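Local coordinates for ribose 5-phosphate isomerase (Giardia lamblia, PDB 3S5P), which probably interconverts ribose 5-phosphate and ribulose 5-phosphate, the isomerase step of the pentose phosphate pathway, as an RpiB-type enzyme, at residues Ala116-Asn121 with Leu145-Glu150; Lys100-Ala105 with Ala122-Leu127. All coordinates share one frame; numbering follows the deposited sequence.

Contact 1. Residues Ala116-Asn121 with Leu145-Glu150; sequences ARKHNN and LSTNFE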
loop_
_atom_site.group_PDB
_atom_site.type_symbol
_atom_site.label_atom_id
_atom_site.label_comp_id
_atom_site.label_asym_id
_atom_site.label_seq_id
_atom_site.Cartn_x
_atom_site.Cartn_y
_atom_site.Cartn_z
ATOM N N ALA A 116 -3.626 0.854 -9.340
ATOM C CA ALA A 116 -2.389 0.060 -9.132
ATOM C C ALA A 116 -1.801 -0.488 -10.424
ATOM O O ALA A 116 -0.600 -0.579 -10.569
ATOM C CB ALA A 116 -2.615 -1.109 -8.133
ATOM N N ARG A 117 -2.656 -0.892 -11.341
ATOM C CA ARG A 117 -2.198 -1.389 -12.626
ATOM C C ARG A 117 -1.953 -0.231 -13.592
ATOM O O ARG A 117 -0.834 -0.073 -14.092
ATOM C CB ARG A 117 -3.180 -2.422 -13.195
ATOM C CG ARG A 117 -3.246 -3.759 -12.374
ATOM C CD ARG A 117 -1.988 -4.650 -12.551
ATOM N NE ARG A 117 -1.626 -4.866 -13.955
ATOM C CZ ARG A 117 -0.412 -4.655 -14.480
ATOM N NH1 ARG A 117 0.612 -4.241 -13.726
ATOM N NH2 ARG A 117 -0.212 -4.893 -15.772
ATOM N N LYS A 118 -2.979 0.599 -13.823
ATOM C CA LYS A 118 -2.900 1.674 -14.799
ATOM C C LYS A 118 -1.693 2.588 -14.605
ATOM O O LYS A 118 -0.960 2.823 -15.535
ATOM C CB LYS A 118 -4.163 2.537 -14.796
ATOM C CG LYS A 118 -5.235 2.119 -15.791
ATOM C CD LYS A 118 -6.251 3.247 -15.971
ATOM C CE LYS A 118 -7.245 2.928 -17.085
ATOM N NZ LYS A 118 -8.261 1.921 -16.645
ATOM N N HIS A 119 -1.511 3.087 -13.386
ATOM C CA HIS A 119 -0.538 4.129 -13.068
ATOM C C HIS A 119 0.731 3.545 -12.456
ATOM O O HIS A 119 1.801 4.077 -12.670
ATOM C CB HIS A 119 -1.156 5.063 -12.048
ATOM C CG HIS A 119 -2.288 5.878 -12.583
ATOM N ND1 HIS A 119 -2.939 6.829 -11.826
ATOM C CD2 HIS A 119 -2.877 5.899 -13.804
ATOM C CE1 HIS A 119 -3.890 7.387 -12.554
ATOM N NE2 HIS A 119 -3.875 6.839 -13.757
ATOM N N ASN A 120 0.602 2.457 -11.679
ATOM C CA ASN A 120 1.737 1.985 -10.859
ATOM C C ASN A 120 2.391 0.701 -11.341
ATOM O O ASN A 120 3.428 0.303 -10.800
ATOM C CB ASN A 120 1.349 1.873 -9.381
ATOM C CG ASN A 120 0.614 3.127 -8.868
ATOM O OD1 ASN A 120 -0.514 3.034 -8.395
ATOM N ND2 ASN A 120 1.249 4.299 -8.980
ATOM N N ASN A 121 1.793 0.059 -12.344
ATOM C CA ASN A 121 2.339 -1.189 -12.900
ATOM C C ASN A 121 2.578 -2.253 -11.819
ATOM O O ASN A 121 3.590 -2.939 -11.826
ATOM C CB ASN A 121 3.635 -0.930 -13.733
ATOM C CG ASN A 121 3.982 -2.089 -14.631
ATOM O OD1 ASN A 121 3.107 -2.850 -15.004
ATOM N ND2 ASN A 121 5.281 -2.260 -14.948
ATOM N N LEU A 145 -6.730 -7.985 -12.311
ATOM C CA LEU A 145 -6.259 -8.922 -13.348
ATOM C C LEU A 145 -6.613 -8.455 -14.753
ATOM O O LEU A 145 -5.953 -8.836 -15.729
ATOM C CB LEU A 145 -6.789 -10.336 -13.083
ATOM C CG LEU A 145 -6.325 -11.106 -11.833
ATOM C CD1 LEU A 145 -6.942 -12.532 -11.851
ATOM C CD2 LEU A 145 -4.790 -11.180 -11.651
ATOM N N SER A 146 -7.645 -7.619 -14.865
ATOM C CA SER A 146 -8.112 -7.210 -16.194
ATOM C C SER A 146 -7.691 -5.801 -16.597
ATOM O O SER A 146 -8.025 -5.358 -17.684
ATOM C CB SER A 146 -9.629 -7.344 -16.303
ATOM O OG SER A 146 -10.292 -6.431 -15.444
ATOM N N THR A 147 -6.982 -5.076 -15.732
ATOM C CA THR A 147 -6.548 -3.721 -16.056
ATOM C C THR A 147 -5.092 -3.792 -16.493
ATOM O O THR A 147 -4.297 -4.453 -15.849
ATOM C CB THR A 147 -6.708 -2.782 -14.834
ATOM O OG1 THR A 147 -8.064 -2.822 -14.385
ATOM C CG2 THR A 147 -6.352 -1.351 -15.183
ATOM N N ASN A 148 -4.765 -3.149 -17.607
ATOM C CA ASN A 148 -3.382 -3.051 -18.102
ATOM C C ASN A 148 -2.660 -1.779 -17.638
ATOM O O ASN A 148 -3.291 -0.747 -17.434
ATOM C CB ASN A 148 -3.371 -3.105 -19.633
ATOM C CG ASN A 148 -3.789 -4.463 -20.164
ATOM O OD1 ASN A 148 -3.664 -5.477 -19.476
ATOM N ND2 ASN A 148 -4.286 -4.490 -21.392
ATOM N N PHE A 149 -1.344 -1.875 -17.454
ATOM C CA PHE A 149 -0.500 -0.716 -17.188
ATOM C C PHE A 149 -0.552 0.267 -18.381
ATOM O O PHE A 149 -0.588 -0.153 -19.530
ATOM C CB PHE A 149 0.927 -1.185 -16.897
ATOM C CG PHE A 149 1.948 -0.069 -16.709
ATOM C CD1 PHE A 149 1.727 0.980 -15.820
ATOM C CD2 PHE A 149 3.176 -0.125 -17.370
ATOM C CE1 PHE A 149 2.710 1.989 -15.630
ATOM C CE2 PHE A 149 4.153 0.851 -17.179
ATOM C CZ PHE A 149 3.919 1.917 -16.313
ATOM N N GLU A 150 -0.609 1.569 -18.087
ATOM C CA GLU A 150 -0.475 2.632 -19.119
ATOM C C GLU A 150 1.010 3.026 -19.289
ATOM O O GLU A 150 1.418 4.146 -18.964
ATOM C CB GLU A 150 -1.350 3.854 -18.773
ATOM C CG GLU A 150 -2.871 3.626 -19.059
ATOM C CD GLU A 150 -3.777 4.746 -18.481
ATOM O OE1 GLU A 150 -3.268 5.601 -17.688
ATOM O OE2 GLU A 150 -4.996 4.751 -18.818
#
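Phe149 and Asn121 stack in a surface contact where the C-terminal end of helix 110-118 and the turn after it meet the loop that leaves helix 134-146. CB of Asn121 lies over the middle of the phenyl ring, a CH-pi contact of 3.4 Å to the ring centroid, and the amide continues across the same ring with its plane only 15° from parallel. Two torsions bring the flat groups together: CG stands anti to the backbone N both in Asn121 (chi1 -163°) and in Phe149 (chi1 175°). Asn121 also has positive phi where the chain leaves the helix, a conformation asparagine tolerates well.

Arg117 NH1 donates to OD1 of Asn121 at 3.1 Å, tilted from the plane of the amide carbonyl, which would help to fix the rotation of the amide. The same nitrogen also bonds to the carbonyl of Ala122. Bends at chi2 and chi3 fold the arginine chain round so that NE also reaches O of Thr147, a weak bond of 3.3 Å. Arginine suits this place because in this conformer its several N-H groups can address the Asn121 amide and the Ala122 carbonyl, and more weakly that of Thr147.

Next along the chain, Glu150 N donates to O of Lys118 at 2.9 Å, nearly straight and on a carbonyl lone pair, which uses a carbonyl at the helix end. CG2 of Thr147 packs against CG of Lys118 at 3.7 Å, while OG1 turns back to the carbonyl of Arg143. The carboxylate of Glu150 lies against the lysine methylenes, with OE2 3.4 Å from CE.

Glu150 occupies the N-cap position of helix 151-155, whose His154 meets the ring of Phe149; the contact thus gathers the ends of helices 110-118 and 134-146 beside the start of this last helix.

Contact 2. Residues Lys100-Ala105 with Ala122-Leu127; sequences KGIRCA and ANALAL
The side chains of Asn123 and Arg103 cross at about a right angle, and Asn123 grips the backbone of 100-105 with both polar atoms of its amide. ND2 donates to O of Gly101 at 3.0 Å, the acceptor lying in the amide plane, and OD1 takes the N-H of Arg103 at 2.8 Å in an almost straight bond. The side chain reaches them with CG between its own backbone N and carbonyl carbon (chi1 50°). Asparagine suits the place because a donor and an acceptor side by side match the Gly101 C=O and Arg103 N-H that flank the extended residue Ile102.

The guanidinium of Arg103 brings one face over ND2 of Asn123, with the planes 30° apart, while its NE bonds to the carbonyl of Asn121. The arginine's own carbonyl oxygen accepts from N of Asn123 and N of Ala124, so the two segments are already joined where strand 124-128 starts.

From there the pairing is parallel. Ala105 N donates to O of Ala124 at 3.0 Å, and Ala126 N to O of Ala105 at 2.9 Å. On one face of the sheet CB of Cys104 meets CB of Ala124 at 3.8 Å; SG, anti to the backbone N (chi1 -180°), extends to CB of Ala126 at 3.7 Å. Ala105 points to the other face and touches the methyl of Ala122. Alanine suits positions 105 and 122, where Ala116 of helix 110-118 packs close.

Strands 104-106 and 124-128, with helix 110-118, form a beta-alpha-beta unit of the parallel sheet; 104-106 is outermost within this chain, and 124-128 lies between it and 81-86. Helix 134-146 packs on Leu125, helix 65-75 lies against Ile102 and Asn123, and Ile90 of the second subunit reaches Ala105.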
loop_
_atom_site.group_PDB
_atom_site.type_symbol
_atom_site.label_atom_id
_atom_site.label_comp_id
_atom_site.label_asym_id
_atom_site.label_seq_id
_atom_site.Cartn_x
_atom_site.Cartn_y
_atom_site.Cartn_z
ATOM N N LYS A 100 13.505 -6.098 -5.309
ATOM C CA LYS A 100 13.727 -5.493 -6.604
ATOM C C LYS A 100 12.726 -6.053 -7.624
ATOM O O LYS A 100 12.431 -7.254 -7.625
ATOM C CB LYS A 100 15.181 -5.703 -7.021
ATOM C CG LYS A 100 16.144 -4.851 -6.190
ATOM C CD LYS A 100 17.488 -4.655 -6.895
ATOM C CE LYS A 100 17.958 -3.196 -6.793
ATOM N NZ LYS A 100 18.856 -2.803 -7.947
ATOM N N GLY A 101 12.170 -5.176 -8.461
ATOM C CA GLY A 101 11.291 -5.641 -9.522
ATOM C C GLY A 101 9.896 -6.078 -9.115
ATOM O O GLY A 101 9.163 -6.634 -9.932
ATOM N N ILE A 102 9.539 -5.838 -7.858
ATOM C CA ILE A 102 8.204 -6.091 -7.330
ATOM C C ILE A 102 7.533 -4.773 -6.951
ATOM O O ILE A 102 8.100 -3.926 -6.258
ATOM C CB ILE A 102 8.228 -7.014 -6.086
ATOM C CG1 ILE A 102 8.738 -8.414 -6.443
ATOM C CG2 ILE A 102 6.827 -7.166 -5.479
ATOM C CD1 ILE A 102 7.701 -9.306 -7.120
ATOM N N ARG A 103 6.303 -4.620 -7.418
ATOM C CA ARG A 103 5.488 -3.482 -7.081
ATOM C C ARG A 103 4.172 -4.008 -6.506
ATOM O O ARG A 103 3.301 -4.511 -7.246
ATOM C CB ARG A 103 5.263 -2.634 -8.325
ATOM C CG ARG A 103 6.547 -1.964 -8.780
ATOM C CD ARG A 103 6.511 -1.489 -10.248
ATOM N NE ARG A 103 6.399 -2.575 -11.230
ATOM C CZ ARG A 103 7.419 -3.307 -11.655
ATOM N NH1 ARG A 103 8.636 -3.140 -11.122
ATOM N NH2 ARG A 103 7.216 -4.248 -12.576
ATOM N N CYS A 104 4.034 -3.872 -5.193
ATOM C CA CYS A 104 2.935 -4.474 -4.488
ATOM C C CYS A 104 1.945 -3.417 -4.022
ATOM O O CYS A 104 2.295 -2.427 -3.353
ATOM C CB CYS A 104 3.439 -5.348 -3.339
ATOM S SG CYS A 104 2.165 -6.170 -2.375
ATOM N N ALA A 105 0.702 -3.650 -4.416
ATOM C CA ALA A 105 -0.389 -2.735 -4.195
ATOM C C ALA A 105 -1.298 -3.356 -3.139
ATOM O O ALA A 105 -1.836 -4.432 -3.356
ATOM C CB ALA A 105 -1.142 -2.553 -5.495
ATOM N N ALA A 122 1.633 -2.388 -10.891
ATOM C CA ALA A 122 1.778 -3.349 -9.822
ATOM C C ALA A 122 1.785 -4.747 -10.436
ATOM O O ALA A 122 1.029 -5.015 -11.356
ATOM C CB ALA A 122 0.670 -3.212 -8.803
ATOM N N ASN A 123 2.674 -5.606 -9.949
ATOM C CA ASN A 123 2.667 -7.001 -10.330
ATOM C C ASN A 123 2.407 -7.899 -9.115
ATOM O O ASN A 123 2.553 -9.097 -9.201
ATOM C CB ASN A 123 3.997 -7.396 -11.050
ATOM C CG ASN A 123 5.232 -6.955 -10.290
ATOM O OD1 ASN A 123 5.143 -6.507 -9.153
ATOM N ND2 ASN A 123 6.394 -7.077 -10.916
ATOM N N ALA A 124 2.072 -7.301 -7.969
ATOM C CA ALA A 124 1.677 -8.061 -6.785
ATOM C C ALA A 124 0.491 -7.357 -6.180
ATOM O O ALA A 124 0.467 -6.128 -6.112
ATOM C CB ALA A 124 2.816 -8.144 -5.779
ATOM N N LEU A 125 -0.514 -8.123 -5.773
ATOM C CA LEU A 125 -1.653 -7.557 -5.086
ATOM C C LEU A 125 -1.624 -8.101 -3.660
ATOM O O LEU A 125 -1.533 -9.321 -3.468
ATOM C CB LEU A 125 -2.945 -7.999 -5.785
ATOM C CG LEU A 125 -4.275 -7.642 -5.091
ATOM C CD1 LEU A 125 -4.465 -6.116 -5.016
ATOM C CD2 LEU A 125 -5.473 -8.283 -5.795
ATOM N N ALA A 126 -1.696 -7.220 -2.668
ATOM C CA ALA A 126 -1.846 -7.658 -1.281
ATOM C C ALA A 126 -3.273 -7.473 -0.833
ATOM O O ALA A 126 -3.856 -6.413 -1.053
ATOM C CB ALA A 126 -0.913 -6.901 -0.365
ATOM N N LEU A 127 -3.838 -8.502 -0.208
ATOM C CA LEU A 127 -5.163 -8.402 0.373
ATOM C C LEU A 127 -5.158 -8.769 1.868
ATOM O O LEU A 127 -4.451 -9.666 2.288
ATOM C CB LEU A 127 -6.134 -9.301 -0.379
ATOM C CG LEU A 127 -6.411 -8.977 -1.848
ATOM C CD1 LEU A 127 -7.047 -10.160 -2.495
ATOM C CD2 LEU A 127 -7.308 -7.715 -1.987
#

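In the fold
From the N terminus, the chain first meets contact 2 at 100-105, then runs through helix 110-118 into 116-121, the first half of contact 1. It continues directly into 122-127, closing contact 2 as a beta-alpha-beta crossover, and helix 134-146 then leads to 145-150, which closes contact 1. The two loops therefore cross, their segments alternating along the sequence. Contact 2 joins the outermost strand 104-106 to its neighbour in the sheet, whereas contact 1 ties the helix of that crossover to the chain after the next one. Their centres lie 11 Å apart, yet they touch through Ala116 against Ala105, and both reach the second subunit.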